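Local coordinates for protein amidohydrolase (Pseudomonas aeruginosa, PDB 2I5G) that is a probable metal-dependent dipeptidase of the membrane dipeptidase (peptidase M19) family, built on a TIM-barrel fold, at residues V145-H159 against V168-C181. The protein carries 2 engineered substitutions. Sequence-based numbering, arbitrary orientation.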
ATOM      1  N   VAL A 145       0.536 -11.427   8.489  1.00  9.73           N
ATOM      2  CA  VAL A 145       0.122 -12.827   8.516  1.00 10.59           C
ATOM      3  C   VAL A 145       0.400 -13.397   9.895  1.00 10.80           C
ATOM      4  O   VAL A 145      -0.464 -14.027  10.503  1.00 11.42           O
ATOM      5  CB  VAL A 145       0.883 -13.675   7.480  1.00  1.14           C
ATOM      6  CG1 VAL A 145       0.527 -15.152   7.655  1.00  1.14           C
ATOM      7  CG2 VAL A 145       0.529 -13.218   6.073  1.00  1.27           C
ATOM      8  N   ALA A 146       1.618 -13.162  10.378  1.00 16.86           N
ATOM      9  CA  ALA A 146       2.038 -13.631  11.692  1.00 17.00           C
ATOM     10  C   ALA A 146       1.060 -13.218  12.795  1.00 17.00           C
ATOM     11  O   ALA A 146       0.552 -14.074  13.517  1.00 18.01           O
ATOM     12  CB  ALA A 146       3.431 -13.103  12.006  1.00  1.14           C
ATOM     13  N   GLU A 147       0.797 -11.915  12.929  1.00  8.23           N
ATOM     14  CA  GLU A 147      -0.129 -11.439  13.957  1.00  8.50           C
ATOM     15  C   GLU A 147      -1.517 -12.059  13.798  1.00  8.48           C
ATOM     16  O   GLU A 147      -2.168 -12.385  14.789  1.00  8.60           O
ATOM     17  CB  GLU A 147      -0.252  -9.912  13.936  1.00 15.46           C
ATOM     18  CG  GLU A 147      -1.203  -9.364  15.012  1.00 14.84           C
ATOM     19  CD  GLU A 147      -0.651  -9.504  16.434  1.00 16.79           C
ATOM     20  OE1 GLU A 147       0.086 -10.477  16.704  1.00 17.34           O
ATOM     21  OE2 GLU A 147      -0.963  -8.649  17.291  1.00 14.98           O
HETATM   22  N   MSE A 148      -1.972 -12.218  12.558  1.00  8.55           N
HETATM   23  CA  MSE A 148      -3.277 -12.826  12.304  1.00 10.40           C
HETATM   24  C   MSE A 148      -3.309 -14.266  12.829  1.00 11.15           C
HETATM   25  O   MSE A 148      -4.343 -14.733  13.319  1.00 11.99           O
HETATM   26  CB  MSE A 148      -3.603 -12.806  10.806  1.00 17.81           C
HETATM   27  CG  MSE A 148      -3.962 -11.428  10.275  1.00 22.32           C
HETATM   28 SE   MSE A 148      -4.313 -11.361   8.359  1.00 30.52          SE
HETATM   29  CE  MSE A 148      -5.964 -12.366   8.343  1.00 29.55           C
ATOM     30  N   ASN A 149      -2.180 -14.967  12.729  1.00 13.30           N
ATOM     31  CA  ASN A 149      -2.102 -16.341  13.214  1.00 13.70           C
ATOM     32  C   ASN A 149      -2.155 -16.350  14.732  1.00 14.47           C
ATOM     33  O   ASN A 149      -2.759 -17.235  15.340  1.00 15.27           O
ATOM     34  CB  ASN A 149      -0.797 -17.013  12.773  1.00 16.75           C
ATOM     35  CG  ASN A 149      -0.756 -17.299  11.292  1.00 16.39           C
ATOM     36  OD1 ASN A 149      -1.791 -17.362  10.637  1.00 18.15           O
ATOM     37  ND2 ASN A 149       0.444 -17.493  10.756  1.00 13.90           N
ATOM     38  N   ARG A 150      -1.516 -15.355  15.337  1.00 20.66           N
ATOM     39  CA  ARG A 150      -1.461 -15.239  16.789  1.00 20.97           C
ATOM     40  C   ARG A 150      -2.799 -14.816  17.393  1.00 20.25           C
ATOM     41  O   ARG A 150      -3.234 -15.358  18.410  1.00 20.79           O
ATOM     42  CB  ARG A 150      -0.384 -14.226  17.169  1.00 14.39           C
ATOM     43  CG  ARG A 150      -0.007 -14.219  18.631  1.00 15.44           C
ATOM     44  CD  ARG A 150       0.993 -13.103  18.903  1.00 17.59           C
ATOM     45  NE  ARG A 150       0.350 -11.797  18.838  1.00 18.25           N
ATOM     46  CZ  ARG A 150      -0.501 -11.341  19.754  1.00 18.55           C
ATOM     47  NH1 ARG A 150      -0.803 -12.088  20.810  1.00 13.25           N
ATOM     48  NH2 ARG A 150      -1.059 -10.143  19.610  1.00 16.19           N
ATOM     49  N   VAL A 151      -3.446 -13.851  16.752  1.00  7.03           N
ATOM     50  CA  VAL A 151      -4.725 -13.318  17.213  1.00  7.45           C
ATOM     51  C   VAL A 151      -5.921 -14.216  16.886  1.00  7.50           C
ATOM     52  O   VAL A 151      -6.923 -14.218  17.607  1.00  7.21           O
ATOM     53  CB  VAL A 151      -4.958 -11.897  16.619  1.00 16.23           C
ATOM     54  CG1 VAL A 151      -6.355 -11.409  16.930  1.00 16.25           C
ATOM     55  CG2 VAL A 151      -3.930 -10.927  17.191  1.00 17.10           C
ATOM     56  N   GLY A 152      -5.819 -14.967  15.794  1.00  8.85           N
ATOM     57  CA  GLY A 152      -6.902 -15.856  15.424  1.00  8.01           C
ATOM     58  C   GLY A 152      -7.841 -15.349  14.344  1.00  9.24           C
ATOM     59  O   GLY A 152      -9.057 -15.437  14.493  1.00  9.24           O
ATOM     60  N   ILE A 153      -7.291 -14.805  13.263  1.00 13.55           N
ATOM     61  CA  ILE A 153      -8.107 -14.322  12.157  1.00 12.74           C
ATOM     62  C   ILE A 153      -7.645 -15.087  10.938  1.00 13.87           C
ATOM     63  O   ILE A 153      -6.472 -15.056  10.594  1.00 12.71           O
ATOM     64  CB  ILE A 153      -7.915 -12.818  11.897  1.00  9.39           C
ATOM     65  CG1 ILE A 153      -8.572 -12.006  13.020  1.00  8.47           C
ATOM     66  CG2 ILE A 153      -8.509 -12.451  10.543  1.00  8.10           C
ATOM     67  CD1 ILE A 153      -8.445 -10.503  12.856  1.00  8.13           C
HETATM   68  N   MSE A 154      -8.572 -15.776  10.288  1.00 14.36           N
HETATM   69  CA  MSE A 154      -8.239 -16.570   9.119  1.00 17.32           C
HETATM   70  C   MSE A 154      -7.870 -15.752   7.889  1.00 16.80           C
HETATM   71  O   MSE A 154      -8.506 -14.737   7.586  1.00 17.24           O
HETATM   72  CB  MSE A 154      -9.402 -17.499   8.795  1.00 29.17           C
HETATM   73  CG  MSE A 154      -9.194 -18.330   7.552  1.00 34.79           C
HETATM   74 SE   MSE A 154     -10.458 -19.782   7.451  1.00 42.97          SE
HETATM   75  CE  MSE A 154      -9.328 -21.058   6.534  1.00 36.38           C
ATOM     76  N   CYS A 155      -6.835 -16.209   7.187  1.00 12.54           N
ATOM     77  CA  CYS A 155      -6.345 -15.561   5.972  1.00 11.67           C
ATOM     78  C   CYS A 155      -7.155 -16.020   4.766  1.00 11.23           C
ATOM     79  O   CYS A 155      -7.300 -17.221   4.521  1.00 12.19           O
ATOM     80  CB  CYS A 155      -4.875 -15.908   5.744  1.00 16.75           C
ATOM     81  SG  CYS A 155      -3.736 -15.330   7.026  1.00 21.95           S
ATOM     82  N   ASP A 156      -7.680 -15.058   4.016  1.00  6.21           N
ATOM     83  CA  ASP A 156      -8.482 -15.344   2.833  1.00  5.60           C
ATOM     84  C   ASP A 156      -7.700 -14.863   1.614  1.00  4.67           C
ATOM     85  O   ASP A 156      -7.020 -13.829   1.671  1.00  3.67           O
ATOM     86  CB  ASP A 156      -9.837 -14.632   2.941  1.00 29.99           C
ATOM     87  CG  ASP A 156     -10.758 -14.933   1.769  1.00 32.33           C
ATOM     88  OD1 ASP A 156     -10.816 -16.106   1.336  1.00 33.05           O
ATOM     89  OD2 ASP A 156     -11.437 -13.998   1.292  1.00 31.79           O
ATOM     90  N   LEU A 157      -7.796 -15.612   0.513  1.00 16.21           N
ATOM     91  CA  LEU A 157      -7.051 -15.278  -0.696  1.00 16.37           C
ATOM     92  C   LEU A 157      -7.833 -15.310  -2.000  1.00 17.81           C
ATOM     93  O   LEU A 157      -7.234 -15.306  -3.078  1.00 21.61           O
ATOM     94  CB  LEU A 157      -5.856 -16.216  -0.825  1.00  7.12           C
ATOM     95  CG  LEU A 157      -4.895 -16.286   0.363  1.00  6.63           C
ATOM     96  CD1 LEU A 157      -4.032 -17.520   0.215  1.00  4.38           C
ATOM     97  CD2 LEU A 157      -4.047 -15.021   0.448  1.00  4.54           C
ATOM     98  N   SER A 158      -9.157 -15.330  -1.924  1.00 17.10           N
ATOM     99  CA  SER A 158      -9.970 -15.367  -3.142  1.00 16.25           C
ATOM    100  C   SER A 158      -9.599 -14.307  -4.187  1.00 15.35           C
ATOM    101  O   SER A 158      -9.493 -14.611  -5.374  1.00 15.96           O
ATOM    102  CB  SER A 158     -11.460 -15.233  -2.796  1.00  8.41           C
ATOM    103  OG  SER A 158     -11.925 -16.369  -2.088  1.00  6.92           O
ATOM    104  N   HIS A 159      -9.400 -13.069  -3.740  1.00 13.78           N
ATOM    105  CA  HIS A 159      -9.077 -11.962  -4.640  1.00 13.92           C
ATOM    106  C   HIS A 159      -7.578 -11.638  -4.723  1.00 13.52           C
ATOM    107  O   HIS A 159      -7.179 -10.693  -5.406  1.00 14.11           O
ATOM    108  CB  HIS A 159      -9.863 -10.709  -4.214  1.00 15.00           C
ATOM    109  CG  HIS A 159     -11.353 -10.842  -4.359  1.00 15.13           C
ATOM    110  ND1 HIS A 159     -12.027 -10.462  -5.500  1.00 14.02           N
ATOM    111  CD2 HIS A 159     -12.295 -11.317  -3.509  1.00 15.02           C
ATOM    112  CE1 HIS A 159     -13.320 -10.693  -5.346  1.00 15.15           C
ATOM    113  NE2 HIS A 159     -13.508 -11.212  -4.145  1.00 16.39           N
ATOM    114  N   VAL A 168       1.638 -16.616   1.078  1.00 11.76           N
ATOM    115  CA  VAL A 168       0.770 -16.623   2.249  1.00 12.87           C
ATOM    116  C   VAL A 168       0.477 -18.054   2.717  1.00 14.88           C
ATOM    117  O   VAL A 168       0.460 -18.333   3.915  1.00 16.14           O
ATOM    118  CB  VAL A 168      -0.569 -15.881   1.953  1.00  3.86           C
ATOM    119  CG1 VAL A 168      -1.540 -16.035   3.124  1.00  1.14           C
ATOM    120  CG2 VAL A 168      -0.290 -14.409   1.696  1.00  1.33           C
ATOM    121  N   ILE A 169       0.248 -18.964   1.777  1.00 28.00           N
ATOM    122  CA  ILE A 169      -0.034 -20.347   2.151  1.00 30.04           C
ATOM    123  C   ILE A 169       1.176 -20.968   2.848  1.00 31.34           C
ATOM    124  O   ILE A 169       1.035 -21.744   3.798  1.00 34.33           O
ATOM    125  CB  ILE A 169      -0.384 -21.211   0.915  1.00 11.23           C
ATOM    126  CG1 ILE A 169      -1.633 -20.653   0.223  1.00  9.80           C
ATOM    127  CG2 ILE A 169      -0.600 -22.666   1.344  1.00  8.77           C
ATOM    128  CD1 ILE A 169      -1.980 -21.342  -1.074  1.00  6.09           C
ATOM    129  N   LEU A 170       2.361 -20.614   2.366  1.00 13.96           N
ATOM    130  CA  LEU A 170       3.612 -21.129   2.903  1.00 13.54           C
ATOM    131  C   LEU A 170       4.030 -20.466   4.216  1.00 14.89           C
ATOM    132  O   LEU A 170       4.799 -21.034   4.982  1.00 16.22           O
ATOM    133  CB  LEU A 170       4.714 -20.933   1.858  1.00 11.19           C
ATOM    134  CG  LEU A 170       5.267 -22.110   1.042  1.00  8.95           C
ATOM    135  CD1 LEU A 170       4.240 -23.216   0.886  1.00  7.69           C
ATOM    136  CD2 LEU A 170       5.716 -21.580  -0.311  1.00  6.25           C
ATOM    137  N   GLU A 171       3.513 -19.269   4.474  1.00 18.93           N
ATOM    138  CA  GLU A 171       3.859 -18.509   5.675  1.00 20.17           C
ATOM    139  C   GLU A 171       2.952 -18.725   6.888  1.00 20.43           C
ATOM    140  O   GLU A 171       3.430 -18.753   8.020  1.00 20.22           O
ATOM    141  CB  GLU A 171       3.914 -17.015   5.316  1.00 39.65           C
ATOM    142  CG  GLU A 171       3.892 -16.026   6.484  1.00 42.37           C
ATOM    143  CD  GLU A 171       5.216 -15.924   7.216  1.00 45.44           C
ATOM    144  OE1 GLU A 171       6.259 -15.748   6.552  1.00 45.21           O
ATOM    145  OE2 GLU A 171       5.208 -16.002   8.463  1.00 45.87           O
ATOM    146  N   SER A 172       1.651 -18.877   6.664  1.00 20.34           N
ATOM    147  CA  SER A 172       0.734 -19.061   7.786  1.00 21.70           C
ATOM    148  C   SER A 172       0.894 -20.427   8.421  1.00 21.46           C
ATOM    149  O   SER A 172       1.147 -21.420   7.736  1.00 22.81           O
ATOM    150  CB  SER A 172      -0.716 -18.892   7.343  1.00 37.19           C
ATOM    151  OG  SER A 172      -1.142 -20.022   6.610  1.00 38.22           O
ATOM    152  N   LYS A 173       0.734 -20.464   9.739  1.00 25.42           N
ATOM    153  CA  LYS A 173       0.851 -21.698  10.510  1.00 24.16           C
ATOM    154  C   LYS A 173      -0.537 -22.257  10.781  1.00 22.83           C
ATOM    155  O   LYS A 173      -0.708 -23.246  11.496  1.00 22.82           O
ATOM    156  CB  LYS A 173       1.581 -21.417  11.823  1.00 17.66           C
ATOM    157  CG  LYS A 173       3.022 -21.003  11.605  1.00 17.42           C
ATOM    158  CD  LYS A 173       3.665 -20.482  12.859  1.00 17.64           C
ATOM    159  CE  LYS A 173       5.086 -20.072  12.555  1.00 18.90           C
ATOM    160  NZ  LYS A 173       5.739 -19.428  13.716  1.00 21.43           N
ATOM    161  N   LYS A 174      -1.527 -21.598  10.195  1.00 20.38           N
ATOM    162  CA  LYS A 174      -2.917 -21.988  10.331  1.00 18.02           C
ATOM    163  C   LYS A 174      -3.502 -22.008   8.932  1.00 16.28           C
ATOM    164  O   LYS A 174      -3.142 -21.186   8.086  1.00 16.71           O
ATOM    165  CB  LYS A 174      -3.677 -20.980  11.194  1.00 20.53           C
ATOM    166  CG  LYS A 174      -3.387 -21.071  12.683  1.00 21.72           C
ATOM    167  CD  LYS A 174      -3.884 -22.387  13.268  1.00 19.95           C
ATOM    168  CE  LYS A 174      -3.914 -22.310  14.784  1.00 19.69           C
ATOM    169  NZ  LYS A 174      -4.501 -23.523  15.427  1.00 23.12           N
ATOM    170  N   PRO A 175      -4.419 -22.946   8.669  1.00 11.87           N
ATOM    171  CA  PRO A 175      -5.047 -23.062   7.355  1.00 11.67           C
ATOM    172  C   PRO A 175      -5.544 -21.722   6.818  1.00 11.63           C
ATOM    173  O   PRO A 175      -6.047 -20.892   7.573  1.00 12.91           O
ATOM    174  CB  PRO A 175      -6.195 -24.034   7.611  1.00 10.89           C
ATOM    175  CG  PRO A 175      -5.658 -24.901   8.702  1.00 10.77           C
ATOM    176  CD  PRO A 175      -5.014 -23.901   9.621  1.00 12.14           C
ATOM    177  N   VAL A 176      -5.377 -21.505   5.519  1.00 14.36           N
ATOM    178  CA  VAL A 176      -5.867 -20.287   4.883  1.00 14.69           C
ATOM    179  C   VAL A 176      -6.980 -20.736   3.937  1.00 14.88           C
ATOM    180  O   VAL A 176      -7.249 -21.935   3.817  1.00 14.68           O
ATOM    181  CB  VAL A 176      -4.766 -19.560   4.096  1.00 13.31           C
ATOM    182  CG1 VAL A 176      -3.662 -19.113   5.054  1.00 13.19           C
ATOM    183  CG2 VAL A 176      -4.214 -20.464   3.018  1.00 14.02           C
ATOM    184  N   CYS A 177      -7.628 -19.802   3.256  1.00 22.07           N
ATOM    185  CA  CYS A 177      -8.719 -20.211   2.387  1.00 23.14           C
ATOM    186  C   CYS A 177      -8.984 -19.304   1.204  1.00 24.94           C
ATOM    187  O   CYS A 177      -8.476 -18.183   1.127  1.00 23.64           O
ATOM    188  CB  CYS A 177     -10.007 -20.286   3.203  1.00 18.08           C
ATOM    189  SG  CYS A 177     -10.564 -18.638   3.789  1.00 19.31           S
ATOM    190  N   TYR A 178      -9.782 -19.832   0.280  1.00 31.94           N
ATOM    191  CA  TYR A 178     -10.252 -19.106  -0.890  1.00 32.39           C
ATOM    192  C   TYR A 178     -11.751 -19.160  -0.617  1.00 33.33           C
ATOM    193  O   TYR A 178     -12.467 -19.966  -1.212  1.00 36.09           O
ATOM    194  CB  TYR A 178      -9.960 -19.845  -2.197  1.00 19.45           C
ATOM    195  CG  TYR A 178      -8.523 -19.814  -2.671  1.00 19.50           C
ATOM    196  CD1 TYR A 178      -7.778 -18.636  -2.636  1.00 18.94           C
ATOM    197  CD2 TYR A 178      -7.920 -20.961  -3.191  1.00 19.07           C
ATOM    198  CE1 TYR A 178      -6.465 -18.600  -3.109  1.00 17.99           C
ATOM    199  CE2 TYR A 178      -6.613 -20.937  -3.666  1.00 18.86           C
ATOM    200  CZ  TYR A 178      -5.891 -19.753  -3.623  1.00 19.69           C
ATOM    201  OH  TYR A 178      -4.599 -19.730  -4.097  1.00 17.49           O
ATOM    202  N   SER A 179     -12.208 -18.324   0.317  1.00 16.46           N
ATOM    203  CA  SER A 179     -13.612 -18.275   0.717  1.00 12.14           C
ATOM    204  C   SER A 179     -14.596 -18.364  -0.438  1.00  9.17           C
ATOM    205  O   SER A 179     -15.647 -18.985  -0.306  1.00  7.55           O
ATOM    206  CB  SER A 179     -13.892 -17.000   1.523  1.00 13.35           C
ATOM    207  OG  SER A 179     -13.706 -15.836   0.737  1.00 13.84           O
ATOM    208  N   HIS A 180     -14.260 -17.748  -1.567  1.00  7.57           N
ATOM    209  CA  HIS A 180     -15.148 -17.774  -2.721  1.00  7.63           C
ATOM    210  C   HIS A 180     -14.423 -17.677  -4.062  1.00  8.71           C
ATOM    211  O   HIS A 180     -13.943 -16.612  -4.448  1.00  9.54           O
ATOM    212  CB  HIS A 180     -16.194 -16.652  -2.607  1.00  7.67           C
ATOM    213  CG  HIS A 180     -15.616 -15.268  -2.549  1.00  6.97           C
ATOM    214  ND1 HIS A 180     -14.846 -14.821  -1.495  1.00  7.98           N
ATOM    215  CD2 HIS A 180     -15.714 -14.226  -3.409  1.00  7.53           C
ATOM    216  CE1 HIS A 180     -14.497 -13.564  -1.710  1.00  7.19           C
ATOM    217  NE2 HIS A 180     -15.011 -13.178  -2.863  1.00  7.32           N
ATOM    218  N   CYS A 181     -14.350 -18.792  -4.781  1.00  1.69           N
ATOM    219  CA  CYS A 181     -13.687 -18.803  -6.081  1.00  1.74           C
ATOM    220  C   CYS A 181     -14.187 -19.944  -6.960  1.00  1.14           C
ATOM    221  O   CYS A 181     -14.965 -20.788  -6.529  1.00  1.14           O
ATOM    222  CB  CYS A 181     -12.182 -18.941  -5.900  1.00 24.38           C
ATOM    223  SG  CYS A 181     -11.736 -20.543  -5.229  1.00 31.67           S
TER
HETATM  224  O   HOH W   1      -5.351 -18.138   8.571  1.00  9.12           O
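Two neighbouring parallel strands of the TIM barrel, 154-156 and 177-181, meet here through one backbone bridge between Asp156 and Cys177. Cys177 N donates to Cys155 O at 2.9 Å, and Leu157 N returns a bond to Cys177 O at 2.7 Å. One step before these direct bonds, a water takes the N-H of Cys155 and donates to Pro175 O. At the C-terminal strand ends, where TIM barrels place their active sites, the joints are polar. The Asp156 carboxylate, swung away from its own backbone N (chi1 -177°), takes the N-H of Ser179 on OD1 at 2.8 Å, nearly in line with the C-O bond. Ser158 OG accepts from His180 N at 2.8 Å in an almost straight bond (168°), while Ser158 CB lies over one face of the His180 imidazole. At the rim of that ring, His180 NE2 meets His159 NE2 at 2.8 Å, a hydrogen bond in which either nitrogen could be the donor; the ring planes are inclined at 56°. Helix 162-171 belongs to the beta-alpha-beta crossover that joins the strands, and it closes over Leu157: CD2 meets Val168 CG1 tip to tip at 3.8 Å, while CD1 reaches Ile169 and Val176. Helices 139-151 and 162-171 touch where Val145 CG1 packs on Glu171 CG, whose carboxylate forms a salt bridge with Arg142.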